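Local coordinates for protein BolA (Coxiella burnetii, PDB 3TR3) that is of unknown function but is a BolA/IbaG-family protein, probably stress-induced and, as in relatives, partnering monothiol glutaredoxins in iron-sulfur cluster handling, at residues F33-L38 and H67-K72. Residues are numbered along the deposited sequence; the frame is centred on the assembly and turned at random.
Sequences FEAVVL and HALSLK. With CO (cobalt (II) ion), chain D.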
loop_
_atom_site.group_PDB
_atom_site.type_symbol
_atom_site.label_atom_id
_atom_site.label_comp_id
_atom_site.label_asym_id
_atom_site.label_seq_id
_atom_site.Cartn_x
_atom_site.Cartn_y
_atom_site.Cartn_z
ATOM N N PHE B 33 -13.543 -1.451 3.308
ATOM C CA PHE B 33 -12.177 -1.307 2.848
ATOM C C PHE B 33 -12.159 -0.563 1.501
ATOM O O PHE B 33 -13.181 -0.488 0.808
ATOM C CB PHE B 33 -11.529 -2.683 2.664
ATOM C CG PHE B 33 -11.400 -3.492 3.926
ATOM C CD1 PHE B 33 -10.221 -3.441 4.689
ATOM C CD2 PHE B 33 -12.432 -4.336 4.337
ATOM C CE1 PHE B 33 -10.084 -4.230 5.851
ATOM C CE2 PHE B 33 -12.317 -5.114 5.511
ATOM C CZ PHE B 33 -11.153 -5.063 6.265
ATOM N N GLU B 34 -10.993 -0.010 1.167
ATOM C CA GLU B 34 -10.686 0.556 -0.149
ATOM C C GLU B 34 -9.326 0.046 -0.535
ATOM O O GLU B 34 -8.417 -0.016 0.295
ATOM C CB GLU B 34 -10.611 2.079 -0.121
ATOM C CG GLU B 34 -11.873 2.775 0.316
ATOM C CD GLU B 34 -11.601 4.204 0.784
ATOM O OE1 GLU B 34 -10.416 4.543 1.040
ATOM O OE2 GLU B 34 -12.575 4.988 0.897
ATOM N N ALA B 35 -9.175 -0.305 -1.803
ATOM C CA ALA B 35 -7.912 -0.794 -2.305
ATOM C C ALA B 35 -7.628 -0.139 -3.657
ATOM O O ALA B 35 -8.552 0.120 -4.429
ATOM C CB ALA B 35 -7.944 -2.336 -2.422
ATOM N N VAL B 36 -6.358 0.169 -3.912
ATOM C CA VAL B 36 -5.921 0.684 -5.189
ATOM C C VAL B 36 -5.044 -0.431 -5.679
ATOM O O VAL B 36 -4.139 -0.859 -4.963
ATOM C CB VAL B 36 -5.128 2.003 -5.089
ATOM C CG1 VAL B 36 -4.787 2.531 -6.472
ATOM C CG2 VAL B 36 -5.909 3.060 -4.272
ATOM N N VAL B 37 -5.394 -0.967 -6.857
ATOM C CA VAL B 37 -4.749 -2.151 -7.410
ATOM C C VAL B 37 -4.170 -1.804 -8.770
ATOM O O VAL B 37 -4.854 -1.184 -9.598
ATOM C CB VAL B 37 -5.733 -3.341 -7.553
ATOM C CG1 VAL B 37 -4.975 -4.587 -7.991
ATOM C CG2 VAL B 37 -6.417 -3.615 -6.244
ATOM N N LEU B 38 -2.896 -2.149 -8.963
ATOM C CA LEU B 38 -2.240 -2.011 -10.245
ATOM C C LEU B 38 -2.085 -3.417 -10.809
ATOM O O LEU B 38 -1.657 -4.326 -10.089
ATOM C CB LEU B 38 -0.863 -1.302 -10.156
ATOM C CG LEU B 38 -0.718 0.078 -9.479
ATOM C CD1 LEU B 38 0.615 0.852 -9.799
ATOM C CD2 LEU B 38 -1.912 0.987 -9.698
ATOM N N HIS B 67 -16.792 -7.709 4.233
ATOM C CA HIS B 67 -18.136 -7.156 4.150
ATOM C C HIS B 67 -18.276 -6.191 2.954
ATOM O O HIS B 67 -19.234 -6.287 2.165
ATOM C CB HIS B 67 -18.528 -6.547 5.527
ATOM C CG HIS B 67 -19.656 -5.552 5.493
ATOM N ND1 HIS B 67 -20.985 -5.919 5.466
ATOM C CD2 HIS B 67 -19.644 -4.194 5.553
ATOM C CE1 HIS B 67 -21.743 -4.837 5.463
ATOM N NE2 HIS B 67 -20.952 -3.779 5.515
ATOM N N ALA B 68 -17.332 -5.265 2.796
ATOM C CA ALA B 68 -17.426 -4.276 1.704
ATOM C C ALA B 68 -16.054 -3.877 1.244
ATOM O O ALA B 68 -15.147 -3.701 2.067
ATOM C CB ALA B 68 -18.226 -3.052 2.120
ATOM N N LEU B 69 -15.879 -3.808 -0.074
ATOM C CA LEU B 69 -14.587 -3.505 -0.642
ATOM C C LEU B 69 -14.745 -2.619 -1.857
ATOM O O LEU B 69 -15.285 -3.033 -2.823
ATOM C CB LEU B 69 -13.865 -4.784 -1.016
ATOM C CG LEU B 69 -12.563 -4.570 -1.782
ATOM C CD1 LEU B 69 -11.599 -3.631 -1.000
ATOM C CD2 LEU B 69 -11.917 -5.904 -2.072
ATOM N N SER B 70 -14.262 -1.391 -1.782
ATOM C CA SER B 70 -14.347 -0.400 -2.838
ATOM C C SER B 70 -12.998 -0.410 -3.566
ATOM O O SER B 70 -11.966 -0.559 -2.919
ATOM C CB SER B 70 -14.642 0.946 -2.158
ATOM O OG SER B 70 -14.334 2.058 -2.963
ATOM N N LEU B 71 -12.974 -0.296 -4.898
ATOM C CA LEU B 71 -11.699 -0.468 -5.651
ATOM C C LEU B 71 -11.386 0.666 -6.599
ATOM O O LEU B 71 -12.286 1.217 -7.214
ATOM C CB LEU B 71 -11.649 -1.776 -6.489
ATOM C CG LEU B 71 -11.854 -3.143 -5.845
ATOM C CD1 LEU B 71 -12.156 -4.281 -6.925
ATOM C CD2 LEU B 71 -10.655 -3.523 -4.950
ATOM N N LYS B 72 -10.105 1.009 -6.691
ATOM C CA LYS B 72 -9.580 1.708 -7.862
ATOM C C LYS B 72 -8.548 0.813 -8.532
ATOM O O LYS B 72 -7.604 0.364 -7.885
ATOM C CB LYS B 72 -8.971 3.057 -7.542
ATOM C CG LYS B 72 -9.943 4.072 -7.009
ATOM C CD LYS B 72 -9.193 5.303 -6.436
ATOM C CE LYS B 72 -10.176 6.351 -5.930
ATOM N NZ LYS B 72 -9.476 7.480 -5.276
HETATM CO CO CO D . -21.739 -1.774 6.154
#
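The parallel half of the BolA sheet is built where Phe33, Glu34, Ala35 and Val36 pair with Leu69, Ser70, Leu71 and Lys72, the short segments running the same way at 25° to each other. Five backbone hydrogen bonds pass between them, each strand spending N-H and C=O of alternate residues. Phe33 N reaches Ala68 O at 3.0 Å along a bent path, and Phe33 O receives Ser70 N at 2.9 Å, far straighter. Farther along, Ala35 gives its N-H to Ser70 O and accepts Lys72 N, and Val37 N closes the series on Lys72 O at 2.8 Å. Between these bonds, the CA-H groups of Glu34 and Val36 lean on Ser70 O and Lys72 O.

One face is apolar. With CG anti to the backbone N (chi1 173°) and chi2 near 55°, Leu69 turns CD1 to Phe33 CB at 3.8 Å and beside Ala35 CB. Leu71 sets CD2 against Ala35 CB at 3.9 Å, with Val37 CG2 just beyond, while helix 47-57 packs on Leu71 through His51, Val54 and Tyr55. Ala68 O lies in the plane of the Phe33 ring, at its CD2 edge (Phe33 CD2 to Ala68 O, 3.6 Å). On the other face, Glu34 CG lies alongside Ser70 CB, and the Glu34 carboxylate and the extended Lys72 chain project from the sheet.

Just before strand 68-74, in the loop, His67 NE2 binds cobalt at 2.2 Å, as does His32 NE2 from the start of strand 32-38. With helices 47-57 and 59-65 linking the two parallel strands, this is the beta-alpha-alpha-beta crossover of the BolA fold.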